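Replicative DNA helicase (PDB 3GXV) probably unwinds duplex DNA at the replication fork as an ATP-driven hexameric helicase and works with primase, its N-terminal domain being the part modelled here. Local coordinates at residues 31-37 and 49-53; 63-68 and 82-86; 13-17 and 97-101; 18-22 and 45-49. All blocks are in the same frame, centred on the assembly; numbering follows the deposited sequence.

Contact 1: 31-37 and 49-53; sequences VHSVLEP and FEIAL
Pro-37 and Phe-49 bring the two backbones closest, their CA atoms 5.7 Å apart, while His-32 sits farther from Leu-53, so the turn that follows helix 27-32 comes nearest to helix 43-57 at its Pro-37 end. Phe-49 fills the angle. With CG anti to its backbone N (chi1 -167°), the ring reaches in among the atoms of 31-37. Its rim meets Leu-35 O, 3.2 Å from CE2, as well as His-32 CA and Pro-37 N, and Val-31 CG1 lies 3.8 Å from CE1. Pro-37 stands at about a right angle to the Phe-49 side chain and touches CD2 with its CG, which also packs on Leu-53 CD1. Phe-49 turns an edge toward the face of the His-32 imidazole in an offset edge-to-face pair, centroids 6.0 Å apart. Leu-53 CD2 makes a CH-pi contact with the His-32 ring, 3.8 Å from its centroid, and lies over a face of Phe-49 as well. The imidazole is also tethered: its NE2 donates to Glu-36 OE1 (3.2 Å) in a bent bond of 142°. OE1 lies close to the ring plane and is met on its syn side, NE2 standing 28° out of the carboxylate plane. Phe-49 continues inward to Phe-40 and Ile-28. No hydrogen bond joins the two segments, so apolar and aromatic fit holds turn to helix; the His-32–Glu-36 bond limits the imidazole's rotation, and the nearby carboxylate would tend to favour a protonated histidine.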
# COMPACT_ATOMS: atom_id res chain seq x y z
N VAL B 31 2.15 -13.39 -7.42
CA VAL B 31 3.47 -13.80 -6.96
C VAL B 31 3.40 -14.90 -5.91
O VAL B 31 4.18 -15.85 -5.94
CB VAL B 31 4.24 -12.61 -6.38
CG1 VAL B 31 5.60 -13.06 -5.84
CG2 VAL B 31 4.43 -11.55 -7.47
N HIS B 32 2.44 -14.77 -4.98
CA HIS B 32 2.26 -15.74 -3.89
C HIS B 32 1.70 -17.07 -4.40
O HIS B 32 1.79 -18.09 -3.72
CB HIS B 32 1.30 -15.16 -2.84
CG HIS B 32 1.22 -15.96 -1.57
ND1 HIS B 32 0.21 -15.78 -0.65
CD2 HIS B 32 2.03 -16.91 -1.06
CE1 HIS B 32 0.41 -16.60 0.37
NE2 HIS B 32 1.50 -17.29 0.15
N SER B 33 1.13 -17.06 -5.60
CA SER B 33 0.58 -18.28 -6.18
C SER B 33 1.70 -19.17 -6.69
O SER B 33 1.47 -20.26 -7.21
CB SER B 33 -0.36 -17.93 -7.34
OG SER B 33 -1.00 -19.09 -7.83
N VAL B 34 2.94 -18.68 -6.53
CA VAL B 34 4.12 -19.41 -6.96
C VAL B 34 5.26 -19.30 -5.94
O VAL B 34 6.19 -20.10 -5.97
CB VAL B 34 4.61 -18.88 -8.35
CG1 VAL B 34 6.04 -19.36 -8.65
CG2 VAL B 34 3.66 -19.38 -9.45
N LEU B 35 5.17 -18.34 -5.03
CA LEU B 35 6.23 -18.13 -4.05
C LEU B 35 5.84 -18.00 -2.59
O LEU B 35 4.88 -17.34 -2.25
CB LEU B 35 7.04 -16.89 -4.44
CG LEU B 35 7.85 -16.90 -5.74
CD1 LEU B 35 8.33 -15.49 -6.04
CD2 LEU B 35 9.03 -17.85 -5.61
N GLU B 36 6.61 -18.66 -1.73
CA GLU B 36 6.43 -18.57 -0.29
C GLU B 36 7.67 -17.79 0.17
O GLU B 36 8.65 -17.70 -0.57
CB GLU B 36 6.44 -19.96 0.36
CG GLU B 36 5.23 -20.82 0.04
CD GLU B 36 3.91 -20.11 0.28
OE1 GLU B 36 3.85 -19.21 1.15
OE2 GLU B 36 2.92 -20.47 -0.39
N PRO B 37 7.64 -17.20 1.38
CA PRO B 37 8.82 -16.45 1.84
C PRO B 37 10.08 -17.33 1.80
O PRO B 37 11.14 -16.91 1.29
CB PRO B 37 8.43 -16.06 3.27
CG PRO B 37 6.93 -15.88 3.17
CD PRO B 37 6.51 -17.08 2.32
N PHE B 49 8.73 -10.31 2.08
CA PHE B 49 7.57 -10.93 1.43
C PHE B 49 6.54 -11.36 2.48
O PHE B 49 5.33 -11.28 2.27
CB PHE B 49 8.01 -12.16 0.62
CG PHE B 49 6.95 -12.67 -0.33
CD1 PHE B 49 6.39 -11.83 -1.28
CD2 PHE B 49 6.49 -13.98 -0.24
CE1 PHE B 49 5.38 -12.28 -2.13
CE2 PHE B 49 5.48 -14.45 -1.08
CZ PHE B 49 4.93 -13.60 -2.02
N GLU B 50 7.04 -11.80 3.62
CA GLU B 50 6.23 -12.28 4.73
C GLU B 50 5.38 -11.15 5.31
O GLU B 50 4.16 -11.28 5.43
CB GLU B 50 7.16 -12.84 5.80
CG GLU B 50 6.56 -13.82 6.80
CD GLU B 50 7.61 -14.22 7.83
OE1 GLU B 50 7.85 -13.43 8.76
OE2 GLU B 50 8.21 -15.31 7.69
N ILE B 51 6.03 -10.05 5.67
CA ILE B 51 5.32 -8.91 6.24
C ILE B 51 4.32 -8.37 5.22
O ILE B 51 3.24 -7.90 5.60
CB ILE B 51 6.30 -7.78 6.64
CG1 ILE B 51 7.22 -8.26 7.77
CG2 ILE B 51 5.52 -6.56 7.10
CD1 ILE B 51 8.47 -7.40 7.98
N ALA B 52 4.67 -8.45 3.94
CA ALA B 52 3.79 -7.95 2.90
C ALA B 52 2.54 -8.83 2.82
O ALA B 52 1.42 -8.33 2.76
CB ALA B 52 4.51 -7.94 1.55
N LEU B 53 2.75 -10.15 2.83
CA LEU B 53 1.64 -11.09 2.78
C LEU B 53 0.68 -10.79 3.92
O LEU B 53 -0.53 -10.81 3.74
CB LEU B 53 2.15 -12.53 2.91
CG LEU B 53 3.04 -13.06 1.78
CD1 LEU B 53 3.49 -14.48 2.12
CD2 LEU B 53 2.29 -13.02 0.45

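Contact 2: 63-68 and 82-86; sequences DENFIR and LVAIF
Asp-63, whose carbonyl carbon abuts the Phe-86 ring, accepts from Phe-66 N through OD1, a bond of 2.9 Å with an N-H...O angle of 161°. This is the N-cap of helix 64-69 in an all-helical domain; the other carboxylate oxygen, OD2, hydrogen-bonds to Tyr-41 OH of the second subunit, so one side chain both caps the helix and takes part in the contact with that subunit. Helix 82-86 runs roughly antiparallel to 64-68, at 144° and with the axes 12.1 Å apart, a gap bridged by long side chains. Phe-86 presents a face to Glu-64, whose CG stands over the ring centre, 3.4 Å from the centroid, in a CH-pi contact. Arg-68 bends at chi3, and its NH1 comes to 3.3 Å from Phe-86 CE2, the guanidinium plane being steep to the ring. The same nitrogen presses on Leu-82 CD1. Arg-68 is paired with Glu-64 in a salt bridge whose modelled length is implausibly short, so its exact geometry is doubtful. Deeper in, Ile-67 reaches the rim of Phe-86, its CG1 4.1 Å from CZ, while its CG2 lies 4.3 Å from Leu-82 CD2.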
# COMPACT_ATOMS: atom_id res chain seq x y z
N ASP B 63 3.75 -0.40 1.84
CA ASP B 63 4.64 0.69 1.50
C ASP B 63 5.76 0.82 2.52
O ASP B 63 5.83 0.05 3.48
CB ASP B 63 3.85 2.01 1.38
CG ASP B 63 3.06 2.35 2.64
OD1 ASP B 63 3.64 2.30 3.74
OD2 ASP B 63 1.86 2.69 2.53
N GLU B 64 6.64 1.79 2.30
CA GLU B 64 7.76 2.02 3.20
C GLU B 64 7.29 2.18 4.64
O GLU B 64 7.84 1.57 5.56
CB GLU B 64 8.53 3.26 2.75
CG GLU B 64 9.99 2.98 2.44
CD GLU B 64 10.73 4.20 1.92
OE1 GLU B 64 10.27 4.79 0.92
OE2 GLU B 64 11.76 4.56 2.51
N ASN B 65 6.26 3.01 4.84
CA ASN B 65 5.70 3.26 6.17
C ASN B 65 5.26 1.99 6.89
O ASN B 65 5.83 1.62 7.90
CB ASN B 65 4.52 4.25 6.09
CG ASN B 65 3.70 4.31 7.38
OD1 ASN B 65 4.23 4.17 8.48
ND2 ASN B 65 2.40 4.55 7.24
N PHE B 66 4.25 1.32 6.35
CA PHE B 66 3.76 0.12 7.00
C PHE B 66 4.69 -1.08 7.06
O PHE B 66 4.57 -1.91 7.97
CB PHE B 66 2.43 -0.26 6.37
CG PHE B 66 1.37 0.78 6.58
CD1 PHE B 66 0.84 1.00 7.85
CD2 PHE B 66 0.94 1.57 5.52
CE1 PHE B 66 -0.10 1.99 8.06
CE2 PHE B 66 -0.00 2.56 5.73
CZ PHE B 66 -0.52 2.77 7.00
N ILE B 67 5.62 -1.18 6.12
CA ILE B 67 6.54 -2.31 6.14
C ILE B 67 7.40 -2.18 7.37
O ILE B 67 7.68 -3.16 8.05
CB ILE B 67 7.46 -2.34 4.89
CG1 ILE B 67 6.65 -2.73 3.66
CG2 ILE B 67 8.59 -3.32 5.10
CD1 ILE B 67 6.04 -4.11 3.73
N ARG B 68 7.78 -0.95 7.69
CA ARG B 68 8.62 -0.70 8.85
C ARG B 68 7.81 -0.74 10.14
O ARG B 68 8.35 -1.03 11.20
CB ARG B 68 9.31 0.65 8.72
CG ARG B 68 10.17 0.79 7.48
CD ARG B 68 11.31 1.75 7.76
NE ARG B 68 11.58 2.69 6.68
CZ ARG B 68 11.83 2.34 5.43
NH1 ARG B 68 11.85 1.06 5.08
NH2 ARG B 68 12.09 3.27 4.52
N LEU B 82 16.37 -2.67 3.09
CA LEU B 82 15.10 -2.04 2.79
C LEU B 82 15.28 -1.10 1.61
O LEU B 82 14.61 -1.24 0.59
CB LEU B 82 14.58 -1.26 4.01
CG LEU B 82 14.07 -2.03 5.23
CD1 LEU B 82 13.77 -1.07 6.37
CD2 LEU B 82 12.81 -2.81 4.87
N VAL B 83 16.21 -0.16 1.75
CA VAL B 83 16.48 0.81 0.68
C VAL B 83 16.84 0.07 -0.60
O VAL B 83 16.63 0.58 -1.70
CB VAL B 83 17.63 1.76 1.05
CG1 VAL B 83 17.40 2.33 2.43
CG2 VAL B 83 18.95 1.02 1.00
N ALA B 84 17.37 -1.14 -0.45
CA ALA B 84 17.75 -1.96 -1.59
C ALA B 84 16.47 -2.34 -2.33
O ALA B 84 16.36 -2.20 -3.55
CB ALA B 84 18.47 -3.22 -1.13
N ILE B 85 15.49 -2.80 -1.57
CA ILE B 85 14.22 -3.21 -2.13
C ILE B 85 13.41 -2.03 -2.67
O ILE B 85 12.92 -2.09 -3.81
CB ILE B 85 13.41 -3.99 -1.09
CG1 ILE B 85 14.18 -5.28 -0.74
CG2 ILE B 85 12.02 -4.30 -1.61
CD1 ILE B 85 13.83 -5.91 0.60
N PHE B 86 13.28 -0.97 -1.88
CA PHE B 86 12.50 0.20 -2.31
C PHE B 86 13.10 0.99 -3.47
O PHE B 86 12.36 1.62 -4.24
CB PHE B 86 12.27 1.15 -1.12
CG PHE B 86 11.33 0.60 -0.07
CD1 PHE B 86 10.00 0.38 -0.37
CD2 PHE B 86 11.80 0.27 1.19
CE1 PHE B 86 9.14 -0.16 0.58
CE2 PHE B 86 10.95 -0.28 2.15
CZ PHE B 86 9.61 -0.50 1.84

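Contact 3: 13-17 and 97-101; sequences IERIV and YVEEI
Ile-13, Val-17, Tyr-97 and Ile-101 make the tightly packed part of this crossing; the Glu-100 carboxylate lies at its partly exposed margin. Ile-13 CG2 presses on Tyr-97 CG at 3.5 Å, and its CG1 stands above the centre of the same ring, 4.1 Å from the centroid, in a CH-pi contact. Ile-16 comes in at the ring's rim, its CD1 3.8 Å from CE2, so the partly exposed tyrosine covers two buried isoleucines. Val-17 CG2 meets Ile-101 CD1 at 3.7 Å and also touches Tyr-97 CB. The other branch of the valine, CG1, reaches Val-98 CG2 at 3.9 Å, the two valines being set at about a right angle. The two segments belong to the first and last helices of the all-helical DnaB N-terminal domain, and they pass each other at 133° with the axes 9.7 Å apart, so the long helix 95-119 is moored by its first turns to helix 3-23. Ile-101 CD1 also drives in against Glu-14, 3.7 Å from both its CA and its CG. Glu-14 lends only its aliphatic part here; its buried carboxylate turns off to the start of helix 43-57, where OE2 takes Tyr-41 N and OE1 takes both Tyr-42 N and Asn-45 ND2. Three hydrogen bonds satisfy the two buried oxygens and would probably stabilise a carboxylate there. Toward solvent, Glu-100, extended beyond a CG anti to its backbone N (chi1 -170°), swings its carboxylate past Ile-13 CD1, and OE2 is hydrogen-bonded to Gln-9 NE2.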
# COMPACT_ATOMS: atom_id res chain seq x y z
N ILE B 13 17.10 -9.82 -8.67
CA ILE B 13 15.79 -10.16 -9.22
C ILE B 13 14.70 -10.21 -8.15
O ILE B 13 13.55 -9.87 -8.42
CB ILE B 13 15.83 -11.53 -9.93
CG1 ILE B 13 16.60 -11.40 -11.24
CG2 ILE B 13 14.42 -12.06 -10.15
CD1 ILE B 13 16.74 -12.70 -12.00
N GLU B 14 15.06 -10.65 -6.95
CA GLU B 14 14.11 -10.75 -5.86
C GLU B 14 13.65 -9.38 -5.39
O GLU B 14 12.50 -9.21 -5.01
CB GLU B 14 14.72 -11.52 -4.68
CG GLU B 14 15.14 -12.94 -5.05
CD GLU B 14 15.57 -13.78 -3.87
OE1 GLU B 14 16.10 -13.23 -2.86
OE2 GLU B 14 15.39 -15.01 -3.96
N ARG B 15 14.56 -8.41 -5.43
CA ARG B 15 14.23 -7.06 -5.02
C ARG B 15 13.30 -6.44 -6.05
O ARG B 15 12.28 -5.84 -5.70
CB ARG B 15 15.49 -6.20 -4.91
CG ARG B 15 16.42 -6.58 -3.78
CD ARG B 15 17.48 -5.50 -3.54
NE ARG B 15 18.48 -5.44 -4.60
CZ ARG B 15 19.72 -5.92 -4.50
NH1 ARG B 15 20.13 -6.52 -3.39
NH2 ARG B 15 20.55 -5.81 -5.52
N ILE B 16 13.67 -6.56 -7.32
CA ILE B 16 12.86 -5.98 -8.37
C ILE B 16 11.43 -6.50 -8.30
O ILE B 16 10.49 -5.79 -8.59
CB ILE B 16 13.45 -6.27 -9.76
CG1 ILE B 16 14.83 -5.63 -9.89
CG2 ILE B 16 12.50 -5.75 -10.83
CD1 ILE B 16 15.60 -6.03 -11.16
N VAL B 17 11.28 -7.76 -7.90
CA VAL B 17 9.98 -8.38 -7.78
C VAL B 17 9.21 -7.79 -6.61
O VAL B 17 8.02 -7.51 -6.72
CB VAL B 17 10.11 -9.90 -7.58
CG1 VAL B 17 8.75 -10.53 -7.34
CG2 VAL B 17 10.75 -10.52 -8.80
N TYR B 97 10.80 -13.58 -13.80
CA TYR B 97 11.56 -13.39 -12.58
C TYR B 97 11.02 -14.29 -11.46
O TYR B 97 11.76 -15.03 -10.81
CB TYR B 97 11.49 -11.92 -12.15
CG TYR B 97 12.47 -10.98 -12.81
CD1 TYR B 97 13.12 -11.31 -14.00
CD2 TYR B 97 12.77 -9.75 -12.22
CE1 TYR B 97 14.06 -10.44 -14.57
CE2 TYR B 97 13.69 -8.87 -12.78
CZ TYR B 97 14.33 -9.22 -13.95
OH TYR B 97 15.26 -8.36 -14.48
N VAL B 98 9.71 -14.21 -11.22
CA VAL B 98 9.08 -15.00 -10.18
C VAL B 98 9.34 -16.49 -10.38
O VAL B 98 9.66 -17.18 -9.42
CB VAL B 98 7.56 -14.73 -10.14
CG1 VAL B 98 6.88 -15.66 -9.16
CG2 VAL B 98 7.33 -13.30 -9.72
N GLU B 99 9.20 -16.96 -11.62
CA GLU B 99 9.46 -18.37 -11.95
C GLU B 99 10.95 -18.67 -11.84
O GLU B 99 11.35 -19.82 -11.62
CB GLU B 99 8.99 -18.71 -13.37
CG GLU B 99 9.16 -20.19 -13.71
CD GLU B 99 9.07 -20.51 -15.20
OE1 GLU B 99 9.19 -21.70 -15.55
OE2 GLU B 99 8.90 -19.58 -16.01
N GLU B 100 11.78 -17.65 -12.01
CA GLU B 100 13.22 -17.83 -11.90
C GLU B 100 13.54 -18.00 -10.42
O GLU B 100 14.32 -18.87 -10.02
CB GLU B 100 13.97 -16.61 -12.46
CG GLU B 100 15.46 -16.84 -12.61
CD GLU B 100 16.16 -15.73 -13.37
OE1 GLU B 100 15.58 -15.20 -14.34
OE2 GLU B 100 17.31 -15.40 -13.00
N ILE B 101 12.92 -17.15 -9.60
CA ILE B 101 13.11 -17.20 -8.15
C ILE B 101 12.68 -18.57 -7.62
O ILE B 101 13.35 -19.15 -6.76
CB ILE B 101 12.30 -16.09 -7.47
CG1 ILE B 101 13.01 -14.75 -7.68
CG2 ILE B 101 12.12 -16.39 -5.97
CD1 ILE B 101 12.20 -13.54 -7.27

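Contact 4: 18-22 and 45-49; sequences LSGIV and NGLFF
Leu-18 puts CD2 between Phe-48 and Phe-49 of helix 43-57, while its CD1 lies against Phe-48 and Asn-45, and each ring meets the leucine differently. The Leu-18 and Phe-48 side chains slide past one another in opposite directions, and CD1 and CD2 of the leucine both lie 3.7 Å from Phe-48 CD2. Against Phe-49 the leucine stands at about a right angle, touching CD1 of that ring with its own CD2. Phe-48 can lie along the leucine because its CG is anti to the backbone N (chi1 -173°), which carries the ring toward helix 18-22; there Val-22 CG2 meets its edge, 4.0 Å from CZ. Ile-21 does likewise to Phe-49, its CD1 arriving in the ring plane 3.8 Å from CE1. At the other end Leu-18 CD1 rests on Asn-45, 3.7 Å from CB and 3.5 Å from the backbone O. These side chains join the first helix to helix 43-57 in the domain's helical bundle, the axes running roughly parallel, at 24° and 11.5 Å apart, with Ile-85 of helix 79-87 packing on both Leu-18 and Phe-48. No hydrogen bond crosses between the segments, so the pairing depends on branched aliphatic groups fitted against two differently turned aromatic rings.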
# COMPACT_ATOMS: atom_id res chain seq x y z
N LEU B 18 9.91 -7.61 -5.48
CA LEU B 18 9.33 -7.06 -4.25
C LEU B 18 9.04 -5.58 -4.46
O LEU B 18 8.04 -5.05 -3.95
CB LEU B 18 10.30 -7.25 -3.07
CG LEU B 18 10.58 -8.65 -2.50
CD1 LEU B 18 11.60 -8.55 -1.36
CD2 LEU B 18 9.30 -9.28 -1.98
N SER B 19 9.92 -4.90 -5.18
CA SER B 19 9.75 -3.49 -5.49
C SER B 19 8.52 -3.36 -6.39
O SER B 19 7.78 -2.39 -6.29
CB SER B 19 10.97 -2.94 -6.22
OG SER B 19 10.66 -1.68 -6.79
N GLY B 20 8.32 -4.35 -7.26
CA GLY B 20 7.17 -4.34 -8.15
C GLY B 20 5.85 -4.48 -7.39
O GLY B 20 4.85 -3.85 -7.73
N ILE B 21 5.87 -5.31 -6.35
CA ILE B 21 4.70 -5.54 -5.51
C ILE B 21 4.32 -4.27 -4.75
O ILE B 21 3.14 -4.02 -4.48
CB ILE B 21 4.97 -6.67 -4.49
CG1 ILE B 21 5.09 -8.01 -5.22
CG2 ILE B 21 3.87 -6.71 -3.41
CD1 ILE B 21 5.31 -9.19 -4.30
N VAL B 22 5.33 -3.47 -4.42
CA VAL B 22 5.13 -2.22 -3.70
C VAL B 22 4.46 -1.18 -4.61
O VAL B 22 3.78 -0.28 -4.13
CB VAL B 22 6.47 -1.67 -3.17
CG1 VAL B 22 6.29 -0.26 -2.61
CG2 VAL B 22 7.02 -2.60 -2.09
N ASN B 45 14.70 -10.73 2.14
CA ASN B 45 13.71 -10.51 1.10
C ASN B 45 12.50 -11.39 1.38
O ASN B 45 11.37 -11.01 1.09
CB ASN B 45 14.28 -10.85 -0.28
CG ASN B 45 15.33 -9.84 -0.75
OD1 ASN B 45 15.43 -8.73 -0.23
ND2 ASN B 45 16.10 -10.23 -1.75
N GLY B 46 12.75 -12.58 1.92
CA GLY B 46 11.66 -13.47 2.26
C GLY B 46 10.91 -12.86 3.43
O GLY B 46 9.68 -12.83 3.46
N LEU B 47 11.65 -12.37 4.42
CA LEU B 47 11.05 -11.75 5.59
C LEU B 47 10.14 -10.60 5.13
O LEU B 47 9.03 -10.42 5.66
CB LEU B 47 12.13 -11.22 6.54
CG LEU B 47 11.72 -10.55 7.86
CD1 LEU B 47 10.51 -11.25 8.47
CD2 LEU B 47 12.90 -10.57 8.84
N PHE B 48 10.61 -9.85 4.14
CA PHE B 48 9.86 -8.74 3.56
C PHE B 48 8.58 -9.30 2.93
O PHE B 48 7.49 -8.82 3.22
CB PHE B 48 10.67 -8.03 2.48
CG PHE B 48 10.03 -6.78 1.96
CD1 PHE B 48 10.28 -5.55 2.55
CD2 PHE B 48 9.19 -6.82 0.84
CE1 PHE B 48 9.70 -4.38 2.05
CE2 PHE B 48 8.61 -5.66 0.33
CZ PHE B 48 8.87 -4.44 0.93
N PHE B 49 8.73 -10.31 2.08
CA PHE B 49 7.57 -10.93 1.43
C PHE B 49 6.54 -11.36 2.48
O PHE B 49 5.33 -11.28 2.27
CB PHE B 49 8.01 -12.16 0.62
CG PHE B 49 6.95 -12.67 -0.33
CD1 PHE B 49 6.39 -11.83 -1.28
CD2 PHE B 49 6.49 -13.98 -0.24
CE1 PHE B 49 5.38 -12.28 -2.13
CE2 PHE B 49 5.48 -14.45 -1.08
CZ PHE B 49 4.93 -13.60 -2.02

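In the fold
From the N terminus, helix 3-23 supplies the first halves of contacts 3 and 4. Contact 3 closes the longest loop, from 13-17 to 97-101, and the other three lie nested inside it. Contact 4 brings 18-22 to 45-49; contact 1 opens at 31-37 within that loop and closes just beyond it, so the two overlap and share Phe-49 on helix 43-57. Contact 2, 63-68 with 82-86, follows both in series. Leu-35 packs on Val-98 and Ile-101, tying contact 1 to contact 3; Arg-15 on Ala-84 links contact 3 to contact 2; Ile-67 on Phe-48 and Ile-85 on Leu-18 join contact 2 to contact 4.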